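Putative branched chain amino acid ABC transporter, periplasmic amino acid-binding protein (Brucella ovis, PDB 4XFK) probably serves as the periplasmic amino acid-binding component of an ABC transport system, with a fold of the leucine-binding protein family and two lobes that probably enclose the substrate. Local coordinates at residues Y31-L36 against E282-V287; A25-L30 against L246-N251; G40-A45 against E51-L56. The protein carries 1 engineered substitution. One frame throughout, in Å; residues are numbered along the deposited sequence.

Contact 1 (Y31-L36 against E282-V287); sequences YRAAVL and EDYKKV. With NA (sodium ion), chain D.
The hydroxyl of Tyr284 comes to rest on the backbone of helix 26-44, in the crook between Ala33 and Ala34. Its OH lies 3.2 Å from Ala34 N, but the angle is too poor for a hydrogen bond; the true polar partner is the carboxylate of Glu296, to which OH is hydrogen-bonded. What crosses to residues 31-36 is therefore packing: the OH is 3.3 Å from Ala34 CA, with the CB atoms of Ala33 and Ala34 at 3.7 Å and 3.5 Å from that same OH. The ring brings only its edge to Ala34 CA, near the ring plane. With CG anti to the backbone N, chi1 -167° sends the ring across the gap toward helix 26-44; the closest CA pair of the two segments, Ala34 and Tyr284, is 8.6 Å apart. The case illustrates how two small residues let a long aromatic side chain dock end-on. One turn earlier, Tyr31 leaves the helix away from residues 282-287, and its OH binds sodium at 2.4 Å, alongside two waters and the carbonyl oxygens of Gly85 and Gly116. Helix 296-312 completes the buried junction: its Val300 touches both Ala34 and Tyr284, where helices 26-44 and 274-288 meet.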
ATOM      1  N   TYR A  31       5.535  -1.709  -8.068  1.00  6.11           N
ATOM      2  CA  TYR A  31       4.197  -1.436  -8.623  1.00  6.26           C
ATOM      3  C   TYR A  31       4.115  -1.913 -10.068  1.00  5.71           C
ATOM      4  O   TYR A  31       3.138  -2.553 -10.452  1.00  6.53           O
ATOM      5  CB  TYR A  31       3.777   0.051  -8.495  1.00  6.49           C
ATOM      6  CG  TYR A  31       3.304   0.351  -7.096  1.00  5.96           C
ATOM      7  CD1 TYR A  31       2.059  -0.085  -6.663  1.00  6.99           C
ATOM      8  CD2 TYR A  31       4.119   1.030  -6.192  1.00  6.84           C
ATOM      9  CE1 TYR A  31       1.633   0.154  -5.372  1.00  6.28           C
ATOM     10  CE2 TYR A  31       3.704   1.272  -4.886  1.00  6.69           C
ATOM     11  CZ  TYR A  31       2.461   0.831  -4.479  1.00  6.43           C
ATOM     12  OH  TYR A  31       2.056   1.045  -3.176  1.00  7.88           O
ATOM     13  N   ARG A  32       5.131  -1.608 -10.867  1.00  5.44           N
ATOM     14  CA  ARG A  32       5.135  -2.068 -12.247  1.00  6.31           C
ATOM     15  C   ARG A  32       5.038  -3.586 -12.326  1.00  5.91           C
ATOM     16  O   ARG A  32       4.243  -4.112 -13.090  1.00  6.23           O
ATOM     17  CB  ARG A  32       6.384  -1.590 -12.971  1.00  6.13           C
ATOM     18  CG  ARG A  32       6.416  -2.003 -14.433  1.00  6.65           C
ATOM     19  CD  ARG A  32       7.679  -1.511 -15.095  1.00  9.19           C
ATOM     20  NE  ARG A  32       7.781  -1.936 -16.488  1.00 11.21           N
ATOM     21  CZ  ARG A  32       8.340  -3.086 -16.859  1.00 15.23           C
ATOM     22  NH1 ARG A  32       8.823  -3.908 -15.935  1.00 15.88           N
ATOM     23  NH2 ARG A  32       8.421  -3.412 -18.134  1.00 19.18           N
ATOM     24  N   ALA A  33       5.840  -4.290 -11.534  1.00  6.07           N
ATOM     25  CA  ALA A  33       5.813  -5.753 -11.550  1.00  6.86           C
ATOM     26  C   ALA A  33       4.413  -6.282 -11.218  1.00  7.42           C
ATOM     27  O   ALA A  33       3.908  -7.184 -11.886  1.00  7.00           O
ATOM     28  CB  ALA A  33       6.855  -6.326 -10.589  1.00  7.99           C
ATOM     29  N   ALA A  34       3.780  -5.706 -10.193  1.00  6.67           N
ATOM     30  CA  ALA A  34       2.476  -6.188  -9.734  1.00  7.17           C
ATOM     31  C   ALA A  34       1.370  -5.864 -10.742  1.00  6.81           C
ATOM     32  O   ALA A  34       0.487  -6.688 -11.009  1.00  6.94           O
ATOM     33  CB  ALA A  34       2.144  -5.598  -8.376  1.00  7.63           C
ATOM     34  N   VAL A  35       1.424  -4.662 -11.308  1.00  6.28           N
ATOM     35  CA  VAL A  35       0.454  -4.250 -12.313  1.00  6.75           C
ATOM     36  C   VAL A  35       0.587  -5.095 -13.586  1.00  7.69           C
ATOM     37  O   VAL A  35      -0.413  -5.581 -14.128  1.00  7.57           O
ATOM     38  CB  VAL A  35       0.583  -2.739 -12.602  1.00  7.40           C
ATOM     39  CG1 VAL A  35      -0.276  -2.322 -13.796  1.00  8.04           C
ATOM     40  CG2 VAL A  35       0.191  -1.940 -11.362  1.00  7.84           C
ATOM     41  N   LEU A  36       1.813  -5.298 -14.054  1.00  7.16           N
ATOM     42  CA  LEU A  36       2.006  -6.133 -15.241  1.00  7.26           C
ATOM     43  C   LEU A  36       1.600  -7.572 -14.943  1.00  7.72           C
ATOM     44  O   LEU A  36       1.049  -8.252 -15.798  1.00  8.68           O
ATOM     45  CB  LEU A  36       3.452  -6.067 -15.730  1.00  9.05           C
ATOM     46  CG  LEU A  36       3.842  -4.706 -16.306  1.00 11.72           C
ATOM     47  CD1 LEU A  36       5.261  -4.736 -16.856  1.00 13.13           C
ATOM     48  CD2 LEU A  36       2.865  -4.264 -17.375  1.00 15.83           C
ATOM     49  N   GLU A 282       4.318 -18.590  -5.192  1.00 10.64           N
ATOM     50  CA  GLU A 282       5.084 -19.328  -6.192  1.00 11.19           C
ATOM     51  C   GLU A 282       4.789 -18.862  -7.621  1.00 10.64           C
ATOM     52  O   GLU A 282       5.702 -18.745  -8.442  1.00 11.73           O
ATOM     53  CB  GLU A 282       4.838 -20.830  -6.051  1.00 12.25           C
ATOM     54  CG  GLU A 282       5.414 -21.435  -4.768  1.00 13.66           C
ATOM     55  CD  GLU A 282       6.933 -21.437  -4.750  1.00 15.93           C
ATOM     56  OE1 GLU A 282       7.527 -21.548  -5.836  1.00 19.75           O
ATOM     57  OE2 GLU A 282       7.537 -21.323  -3.657  1.00 16.68           O
ATOM     58  N   ASP A 283       3.523 -18.598  -7.931  1.00 10.77           N
ATOM     59  CA  ASP A 283       3.182 -18.154  -9.276  1.00 10.61           C
ATOM     60  C   ASP A 283       3.746 -16.764  -9.550  1.00  9.37           C
ATOM     61  O   ASP A 283       4.273 -16.496 -10.635  1.00 10.65           O
ATOM     62  CB  ASP A 283       1.672 -18.157  -9.508  1.00 11.92           C
ATOM     63  CG  ASP A 283       1.319 -17.870 -10.948  1.00 14.54           C
ATOM     64  OD1 ASP A 283       1.545 -18.757 -11.795  1.00 17.90           O
ATOM     65  OD2 ASP A 283       0.832 -16.756 -11.240  1.00 14.85           O
ATOM     66  N   TYR A 284       3.653 -15.883  -8.562  1.00  8.80           N
ATOM     67  CA  TYR A 284       4.181 -14.536  -8.710  1.00  8.82           C
ATOM     68  C   TYR A 284       5.690 -14.568  -8.930  1.00 10.01           C
ATOM     69  O   TYR A 284       6.215 -13.826  -9.754  1.00 10.38           O
ATOM     70  CB  TYR A 284       3.824 -13.699  -7.479  1.00  8.80           C
ATOM     71  CG  TYR A 284       4.043 -12.222  -7.662  1.00  8.07           C
ATOM     72  CD1 TYR A 284       3.057 -11.427  -8.232  1.00  7.47           C
ATOM     73  CD2 TYR A 284       5.234 -11.621  -7.279  1.00  8.77           C
ATOM     74  CE1 TYR A 284       3.251 -10.067  -8.417  1.00  8.05           C
ATOM     75  CE2 TYR A 284       5.431 -10.261  -7.452  1.00  8.75           C
ATOM     76  CZ  TYR A 284       4.431  -9.491  -8.026  1.00  8.03           C
ATOM     77  OH  TYR A 284       4.591  -8.134  -8.216  1.00  8.97           O
ATOM     78  N   LYS A 285       6.394 -15.425  -8.197  1.00 10.22           N
ATOM     79  CA  LYS A 285       7.826 -15.587  -8.435  1.00 10.77           C
ATOM     80  C   LYS A 285       8.128 -16.141  -9.831  1.00 11.97           C
ATOM     81  O   LYS A 285       9.073 -15.700 -10.482  1.00 12.89           O
ATOM     82  CB  LYS A 285       8.478 -16.460  -7.352  1.00 11.07           C
ATOM     83  CG  LYS A 285       9.976 -16.647  -7.565  1.00 11.95           C
ATOM     84  CD  LYS A 285      10.648 -17.390  -6.426  1.00 14.86           C
ATOM     85  CE  LYS A 285      12.149 -17.504  -6.665  1.00 18.29           C
ATOM     86  NZ  LYS A 285      12.838 -18.150  -5.513  1.00 22.37           N
ATOM     87  N   LYS A 286       7.328 -17.100 -10.292  1.00 11.45           N
ATOM     88  CA  LYS A 286       7.509 -17.648 -11.631  1.00 12.98           C
ATOM     89  C   LYS A 286       7.445 -16.549 -12.684  1.00 12.02           C
ATOM     90  O   LYS A 286       8.234 -16.530 -13.630  1.00 15.13           O
ATOM     91  CB  LYS A 286       6.448 -18.710 -11.915  1.00 15.06           C
ATOM     92  CG  LYS A 286       6.674 -19.476 -13.208  1.00 20.06           C
ATOM     93  CD  LYS A 286       5.745 -20.676 -13.314  1.00 24.52           C
ATOM     94  CE  LYS A 286       4.308 -20.261 -13.596  1.00 27.46           C
ATOM     95  NZ  LYS A 286       3.497 -21.412 -14.100  1.00 28.93           N
ATOM     96  N   VAL A 287       6.510 -15.623 -12.509  1.00 11.30           N
ATOM     97  CA  VAL A 287       6.313 -14.560 -13.481  1.00 11.01           C
ATOM     98  C   VAL A 287       7.305 -13.407 -13.326  1.00 11.87           C
ATOM     99  O   VAL A 287       7.886 -12.950 -14.312  1.00 13.71           O
ATOM    100  CB  VAL A 287       4.875 -14.002 -13.409  1.00 12.20           C
ATOM    101  CG1 VAL A 287       4.718 -12.797 -14.330  1.00 13.69           C
ATOM    102  CG2 VAL A 287       3.854 -15.091 -13.751  1.00 13.04           C
TER
HETATM  103 NA    NA D 502       2.539   2.782  -1.665  1.00 15.00          NA
HETATM  104  O   HOH W   1       2.734   1.665   0.296  1.00 11.88           O
HETATM  105  O   HOH W   2       4.649   3.464  -1.539  1.00 10.33           O

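Contact 2 (A25-L30 against L246-N251); sequences ASTGLL and LDQPGN
This is a sparse contact across the groove between the two lobes: the first turn of helix 26-44, which belongs with the five-stranded parallel sheet, meets the loop that follows strand 240-243 of the other sheet. No hydrogen bond joins the two segments directly. Gln248 does the reaching. Its CG is anti to the backbone N (chi1 177°) and the chain stays extended beyond it, so that the carboxamide arrives at the helix with NE2 foremost, 3.6 Å from Thr27 OG1, the two side chains crossing at about a right angle. NE2 also lies 3.5 Å from Ser26 OG, at an angle too poor for a hydrogen bond. Two of the polar atoms have partners beyond the segments: Gln248 OE1 with the backbone N of Ser222, Thr27 OG1 with Tyr294 OH. Beside this polar pair, Leu30 CD1 and Pro249 CD meet tip to tip at 4.1 Å. The loop itself is braced by Asn251 ND2, which donates to Leu246 O at 3.1 Å from above the carbonyl plane. Gly250 takes the N-cap position before helix 251-255. A light touch of this kind is consistent with lobes that move against each other, as in related binding proteins. Helix 26-44 thus faces the loop between strand 240-243 and helix 251-255, with Thr27 also touching Trp221 and Leu30 touching Val295, both in loops.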
ATOM      1  N   ALA A  25      13.599   4.529  -7.952  1.00  9.35           N
ATOM      2  CA  ALA A  25      12.492   3.785  -8.560  1.00  7.88           C
ATOM      3  C   ALA A  25      12.211   2.419  -7.948  1.00  7.74           C
ATOM      4  O   ALA A  25      11.376   1.696  -8.462  1.00  7.73           O
ATOM      5  CB  ALA A  25      12.720   3.642 -10.082  1.00  9.16           C
ATOM      6  N   SER A  26      12.862   2.043  -6.849  1.00  7.78           N
ATOM      7  CA  SER A  26      12.690   0.676  -6.362  0.51  8.84           C
ATOM      8  C   SER A  26      11.228   0.346  -6.037  1.00  8.32           C
ATOM      9  O   SER A  26      10.742  -0.740  -6.375  1.00 10.18           O
ATOM     10  CB  SER A  26      13.619   0.356  -5.185  0.51 11.67           C
ATOM     11  OG  SER A  26      13.356   1.179  -4.066  0.51 12.87           O
ATOM     12  N   THR A  27      10.510   1.274  -5.412  1.00  7.09           N
ATOM     13  CA  THR A  27       9.114   1.013  -5.097  1.00  6.70           C
ATOM     14  C   THR A  27       8.239   1.062  -6.351  1.00  6.17           C
ATOM     15  O   THR A  27       7.405   0.175  -6.566  1.00  6.43           O
ATOM     16  CB  THR A  27       8.604   1.968  -4.004  1.00  6.78           C
ATOM     17  OG1 THR A  27       9.341   1.717  -2.801  1.00  7.14           O
ATOM     18  CG2 THR A  27       7.127   1.745  -3.713  1.00  7.20           C
ATOM     19  N   GLY A  28       8.443   2.075  -7.193  1.00  6.22           N
ATOM     20  CA  GLY A  28       7.683   2.196  -8.428  1.00  6.93           C
ATOM     21  C   GLY A  28       7.829   0.974  -9.317  1.00  6.64           C
ATOM     22  O   GLY A  28       6.864   0.538  -9.952  1.00  7.06           O
ATOM     23  N   LEU A  29       9.023   0.385  -9.340  1.00  6.23           N
ATOM     24  CA  LEU A  29       9.243  -0.810 -10.158  1.00  6.68           C
ATOM     25  C   LEU A  29       8.514  -2.039  -9.617  1.00  6.47           C
ATOM     26  O   LEU A  29       8.176  -2.950 -10.376  1.00  6.93           O
ATOM     27  CB  LEU A  29      10.740  -1.085 -10.322  1.00  8.12           C
ATOM     28  CG  LEU A  29      11.448  -0.092 -11.240  1.00  9.73           C
ATOM     29  CD1 LEU A  29      12.957  -0.232 -11.100  1.00 12.37           C
ATOM     30  CD2 LEU A  29      11.027  -0.300 -12.691  1.00 10.85           C
ATOM     31  N   LEU A  30       8.273  -2.082  -8.307  1.00  5.45           N
ATOM     32  CA  LEU A  30       7.484  -3.168  -7.731  1.00  6.98           C
ATOM     33  C   LEU A  30       5.998  -2.964  -8.050  1.00  6.55           C
ATOM     34  O   LEU A  30       5.286  -3.938  -8.306  1.00  6.95           O
ATOM     35  CB  LEU A  30       7.745  -3.321  -6.227  1.00  7.94           C
ATOM     36  CG  LEU A  30       9.188  -3.732  -5.889  1.00  8.28           C
ATOM     37  CD1 LEU A  30       9.400  -3.714  -4.375  1.00 10.11           C
ATOM     38  CD2 LEU A  30       9.543  -5.107  -6.492  1.00 11.34           C
ATOM     39  N   LEU A 246       8.465  -2.888   6.545  1.00  5.88           N
ATOM     40  CA  LEU A 246       9.750  -3.547   6.768  1.00  6.11           C
ATOM     41  C   LEU A 246      10.057  -4.638   5.744  1.00  7.14           C
ATOM     42  O   LEU A 246      11.228  -4.934   5.502  1.00  8.02           O
ATOM     43  CB  LEU A 246       9.846  -4.116   8.183  1.00  7.21           C
ATOM     44  CG  LEU A 246      11.240  -4.560   8.625  1.00  9.22           C
ATOM     45  CD1 LEU A 246      12.222  -3.397   8.652  1.00 10.56           C
ATOM     46  CD2 LEU A 246      11.173  -5.240   9.977  1.00  9.45           C
ATOM     47  N   ASP A 247       9.031  -5.220   5.118  1.00  7.10           N
ATOM     48  CA  ASP A 247       9.280  -6.299   4.154  1.00  6.72           C
ATOM     49  C   ASP A 247       9.668  -5.795   2.756  1.00  6.64           C
ATOM     50  O   ASP A 247       9.817  -6.590   1.836  1.00  8.16           O
ATOM     51  CB  ASP A 247       8.123  -7.310   4.097  1.00  7.65           C
ATOM     52  CG  ASP A 247       6.832  -6.701   3.608  1.00  8.52           C
ATOM     53  OD1 ASP A 247       6.649  -5.486   3.784  1.00  9.87           O
ATOM     54  OD2 ASP A 247       6.000  -7.444   3.050  1.00  9.91           O
ATOM     55  N   GLN A 248       9.868  -4.489   2.596  1.00  6.89           N
ATOM     56  CA  GLN A 248      10.530  -4.008   1.393  1.00  7.73           C
ATOM     57  C   GLN A 248      11.882  -4.696   1.272  1.00  8.00           C
ATOM     58  O   GLN A 248      12.631  -4.759   2.238  1.00  8.42           O
ATOM     59  CB  GLN A 248      10.739  -2.492   1.429  1.00  7.24           C
ATOM     60  CG  GLN A 248      11.508  -2.011   0.197  1.00  7.62           C
ATOM     61  CD  GLN A 248      11.571  -0.505   0.049  1.00  8.67           C
ATOM     62  OE1 GLN A 248      11.252   0.240   0.973  1.00 10.35           O
ATOM     63  NE2 GLN A 248      11.965  -0.048  -1.136  1.00 10.74           N
ATOM     64  N   PRO A 249      12.205  -5.210   0.079  1.00  8.64           N
ATOM     65  CA  PRO A 249      13.507  -5.870  -0.084  1.00 10.32           C
ATOM     66  C   PRO A 249      14.668  -4.984   0.356  1.00 10.68           C
ATOM     67  O   PRO A 249      14.695  -3.790   0.021  1.00 11.05           O
ATOM     68  CB  PRO A 249      13.558  -6.149  -1.585  1.00 12.59           C
ATOM     69  CG  PRO A 249      12.116  -6.350  -1.956  1.00 11.85           C
ATOM     70  CD  PRO A 249      11.364  -5.338  -1.126  1.00  9.93           C
ATOM     71  N   GLY A 250      15.582  -5.566   1.133  1.00 10.34           N
ATOM     72  CA  GLY A 250      16.780  -4.887   1.598  1.00 10.38           C
ATOM     73  C   GLY A 250      16.854  -4.629   3.101  1.00  9.68           C
ATOM     74  O   GLY A 250      17.949  -4.577   3.675  1.00 10.26           O
ATOM     75  N   ASN A 251      15.706  -4.438   3.748  1.00  8.88           N
ATOM     76  CA  ASN A 251      15.692  -4.079   5.166  1.00  9.69           C
ATOM     77  C   ASN A 251      16.241  -5.146   6.107  1.00 10.13           C
ATOM     78  O   ASN A 251      16.944  -4.824   7.067  1.00 10.75           O
ATOM     79  CB  ASN A 251      14.282  -3.723   5.615  1.00  8.40           C
ATOM     80  CG  ASN A 251      13.849  -2.373   5.142  1.00 10.27           C
ATOM     81  OD1 ASN A 251      14.594  -1.402   5.244  1.00 15.83           O
ATOM     82  ND2 ASN A 251      12.629  -2.288   4.646  1.00  9.69           N
TER

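Contact 3 (G40-A45 against E51-L56); sequences GKINEA and EKIQIL
Hydrogen bonds dominate the meeting of Asn43 with Lys52 and Ile53, and two of them use one carboxamide. Asn43 OD1 accepts from Ile53 N at 2.7 Å, in the carbonyl plane and on a lone pair, while Asn43 ND2 donates to Ile53 O at 3.0 Å, again on a lone pair. Gripped at both ends by the backbone of a single residue, the amide has its rotation fixed, and it satisfies the N-H and the C=O that Ile53 turns toward the helix. A third bond comes from Lys52, which, bent at chi2 (-61°), puts NZ 2.8 Å from Asn43 O, above the carbonyl plane. The ammonium would probably be favoured there, since carbonyls in the last turns of a helix carry partial negative charge. The apolar contact is Ile42 CG2 against Ile53 CD1, 3.6 Å, where the two side chains cross obliquely. Ile55 CD1 touches the amide more loosely, at 4.5 Å from Asn43 ND2. This joins the helix of the beta-alpha-beta unit (strand 13-18, helix 26-44, strand 54-59) to the residues leading into its second strand, an outermost strand of the parallel sheet, bonded through Gln54 and Leu56 to strand 13-18.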
ATOM      1  N   GLY A  40      -1.644  -8.622 -16.699  1.00  7.68           N
ATOM      2  CA  GLY A  40      -1.229  -9.717 -17.552  1.00  8.10           C
ATOM      3  C   GLY A  40      -2.181 -10.894 -17.454  1.00  8.75           C
ATOM      4  O   GLY A  40      -2.509 -11.503 -18.475  1.00  9.14           O
ATOM      5  N   LYS A  41      -2.644 -11.220 -16.247  1.00  8.86           N
ATOM      6  CA  LYS A  41      -3.629 -12.298 -16.101  1.00  8.68           C
ATOM      7  C   LYS A  41      -4.933 -11.951 -16.817  1.00  8.70           C
ATOM      8  O   LYS A  41      -5.542 -12.798 -17.468  1.00  9.53           O
ATOM      9  CB  LYS A  41      -3.930 -12.602 -14.629  1.00  9.38           C
ATOM     10  CG  LYS A  41      -2.733 -13.037 -13.799  1.00 11.21           C
ATOM     11  CD  LYS A  41      -2.126 -14.344 -14.282  1.00 13.58           C
ATOM     12  CE  LYS A  41      -0.984 -14.773 -13.339  1.00 15.57           C
ATOM     13  NZ  LYS A  41      -0.271 -16.008 -13.791  1.00 19.08           N
ATOM     14  N   ILE A  42      -5.383 -10.710 -16.671  1.00  7.60           N
ATOM     15  CA  ILE A  42      -6.605 -10.292 -17.348  1.00  7.14           C
ATOM     16  C   ILE A  42      -6.420 -10.392 -18.860  1.00  6.56           C
ATOM     17  O   ILE A  42      -7.298 -10.887 -19.568  1.00  7.92           O
ATOM     18  CB  ILE A  42      -7.071  -8.882 -16.938  1.00  7.96           C
ATOM     19  CG1 ILE A  42      -7.297  -8.820 -15.423  1.00  9.61           C
ATOM     20  CG2 ILE A  42      -8.359  -8.513 -17.687  1.00  8.14           C
ATOM     21  CD1 ILE A  42      -7.652  -7.432 -14.909  1.00 11.05           C
ATOM     22  N   ASN A  43      -5.279  -9.938 -19.362  1.00  7.56           N
ATOM     23  CA  ASN A  43      -5.016 -10.030 -20.794  1.00  7.33           C
ATOM     24  C   ASN A  43      -4.897 -11.468 -21.309  1.00  7.38           C
ATOM     25  O   ASN A  43      -5.369 -11.767 -22.411  1.00  7.78           O
ATOM     26  CB  ASN A  43      -3.812  -9.163 -21.186  1.00  7.91           C
ATOM     27  CG  ASN A  43      -4.211  -7.728 -21.412  1.00  7.59           C
ATOM     28  OD1 ASN A  43      -5.368  -7.461 -21.748  1.00  8.56           O
ATOM     29  ND2 ASN A  43      -3.280  -6.797 -21.238  1.00  8.96           N
ATOM     30  N   GLU A  44      -4.322 -12.364 -20.505  1.00  7.77           N
ATOM     31  CA  GLU A  44      -4.267 -13.786 -20.872  1.00  8.35           C
ATOM     32  C   GLU A  44      -5.671 -14.351 -21.050  1.00  8.24           C
ATOM     33  O   GLU A  44      -5.886 -15.261 -21.850  1.00  8.46           O
ATOM     34  CB  GLU A  44      -3.514 -14.597 -19.811  1.00 10.68           C
ATOM     35  CG  GLU A  44      -1.996 -14.401 -19.823  1.00 16.06           C
ATOM     36  CD  GLU A  44      -1.313 -14.981 -18.593  1.00 20.43           C
ATOM     37  OE1 GLU A  44      -1.899 -15.871 -17.937  1.00 21.93           O
ATOM     38  OE2 GLU A  44      -0.186 -14.537 -18.269  1.00 24.53           O
ATOM     39  N   ALA A  45      -6.620 -13.790 -20.306  1.00  7.56           N
ATOM     40  CA  ALA A  45      -8.022 -14.186 -20.391  1.00  7.66           C
ATOM     41  C   ALA A  45      -8.784 -13.521 -21.545  1.00  9.31           C
ATOM     42  O   ALA A  45      -9.902 -13.925 -21.862  1.00 12.79           O
ATOM     43  CB  ALA A  45      -8.718 -13.926 -19.061  1.00  9.04           C
ATOM     44  N   GLU A  51     -11.060  -6.665 -26.526  1.00  8.69           N
ATOM     45  CA  GLU A  51      -9.715  -6.254 -26.915  1.00  8.36           C
ATOM     46  C   GLU A  51      -8.778  -6.413 -25.734  1.00  8.10           C
ATOM     47  O   GLU A  51      -9.206  -6.355 -24.581  1.00  8.67           O
ATOM     48  CB  GLU A  51      -9.699  -4.787 -27.366  1.00 10.39           C
ATOM     49  CG  GLU A  51     -10.617  -4.454 -28.545  1.00 12.34           C
ATOM     50  CD  GLU A  51     -10.188  -5.103 -29.857  1.00 16.42           C
ATOM     51  OE1 GLU A  51      -9.010  -5.483 -30.001  1.00 18.43           O
ATOM     52  OE2 GLU A  51     -11.037  -5.217 -30.761  1.00 19.48           O
ATOM     53  N   LYS A  52      -7.494  -6.582 -26.008  1.00  7.76           N
ATOM     54  CA  LYS A  52      -6.513  -6.520 -24.930  1.00  8.21           C
ATOM     55  C   LYS A  52      -6.616  -5.174 -24.214  1.00  7.79           C
ATOM     56  O   LYS A  52      -6.927  -4.159 -24.832  1.00  8.24           O
ATOM     57  CB  LYS A  52      -5.094  -6.703 -25.471  1.00  9.18           C
ATOM     58  CG  LYS A  52      -4.846  -8.026 -26.168  1.00  9.03           C
ATOM     59  CD  LYS A  52      -5.050  -9.229 -25.263  1.00  8.20           C
ATOM     60  CE  LYS A  52      -4.409 -10.466 -25.900  1.00  7.49           C
ATOM     61  NZ  LYS A  52      -4.697 -11.740 -25.168  1.00  8.90           N
ATOM     62  N   ILE A  53      -6.352  -5.177 -22.914  1.00  7.70           N
ATOM     63  CA  ILE A  53      -6.200  -3.931 -22.178  1.00  7.46           C
ATOM     64  C   ILE A  53      -4.824  -3.374 -22.507  1.00  8.08           C
ATOM     65  O   ILE A  53      -3.824  -4.092 -22.438  1.00  8.90           O
ATOM     66  CB  ILE A  53      -6.315  -4.164 -20.663  1.00  7.75           C
ATOM     67  CG1 ILE A  53      -7.727  -4.637 -20.304  1.00  9.16           C
ATOM     68  CG2 ILE A  53      -5.994  -2.899 -19.898  1.00  8.97           C
ATOM     69  CD1 ILE A  53      -7.872  -5.124 -18.878  1.00  9.92           C
ATOM     70  N   GLN A  54      -4.780  -2.109 -22.896  1.00  8.36           N
ATOM     71  CA  GLN A  54      -3.514  -1.449 -23.168  1.00  8.80           C
ATOM     72  C   GLN A  54      -2.948  -0.847 -21.895  1.00  9.17           C
ATOM     73  O   GLN A  54      -3.648  -0.157 -21.149  1.00 10.29           O
ATOM     74  CB  GLN A  54      -3.696  -0.359 -24.215  1.00 10.29           C
ATOM     75  CG  GLN A  54      -4.061  -0.925 -25.567  1.00 13.22           C
ATOM     76  CD  GLN A  54      -4.348   0.146 -26.597  1.00 14.72           C
ATOM     77  OE1 GLN A  54      -3.733   1.214 -26.599  1.00 16.95           O
ATOM     78  NE2 GLN A  54      -5.294  -0.131 -27.473  1.00 16.30           N
ATOM     79  N   ILE A  55      -1.676  -1.129 -21.646  1.00  9.25           N
ATOM     80  CA  ILE A  55      -0.996  -0.650 -20.456  1.00  9.74           C
ATOM     81  C   ILE A  55      -0.051   0.453 -20.891  1.00  9.77           C
ATOM     82  O   ILE A  55       0.932   0.203 -21.574  1.00 12.07           O
ATOM     83  CB  ILE A  55      -0.224  -1.784 -19.767  1.00 11.97           C
ATOM     84  CG1 ILE A  55      -1.147  -2.985 -19.522  1.00 13.50           C
ATOM     85  CG2 ILE A  55       0.378  -1.293 -18.465  1.00 13.47           C
ATOM     86  CD1 ILE A  55      -0.427  -4.202 -19.004  1.00 16.83           C
ATOM     87  N   LEU A  56      -0.389   1.683 -20.527  1.00  8.26           N
ATOM     88  CA  LEU A  56       0.374   2.849 -20.935  1.00  9.07           C
ATOM     89  C   LEU A  56       1.195   3.336 -19.756  1.00  9.20           C
ATOM     90  O   LEU A  56       0.652   3.776 -18.747  1.00 13.40           O
ATOM     91  CB  LEU A  56      -0.569   3.963 -21.382  1.00  9.73           C
ATOM     92  CG  LEU A  56      -1.568   3.642 -22.495  1.00 14.11           C
ATOM     93  CD1 LEU A  56      -2.374   4.890 -22.838  1.00 14.80           C
ATOM     94  CD2 LEU A  56      -0.866   3.071 -23.721  1.00 19.11           C
TER

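All three contacts share helix 26-44, and along it they follow the order contact 2, contact 1, contact 3. Contact 1 has its centre about 14 Å from the centre of each of the others, whereas the centres of contacts 2 and 3 are about 25 Å apart, and these two contacts do not touch. A salt bridge, Asp283 OD2 to Lys41 NZ at 2.9 Å, couples contacts 1 and 3. Contact 3 is local in sequence; contacts 1 and 2 bring in partners more than 200 residues away, and their segments alternate along the chain. One helix thereby ties the edge of the parallel sheet to helix 274-288 and extends to the groove facing the second lobe.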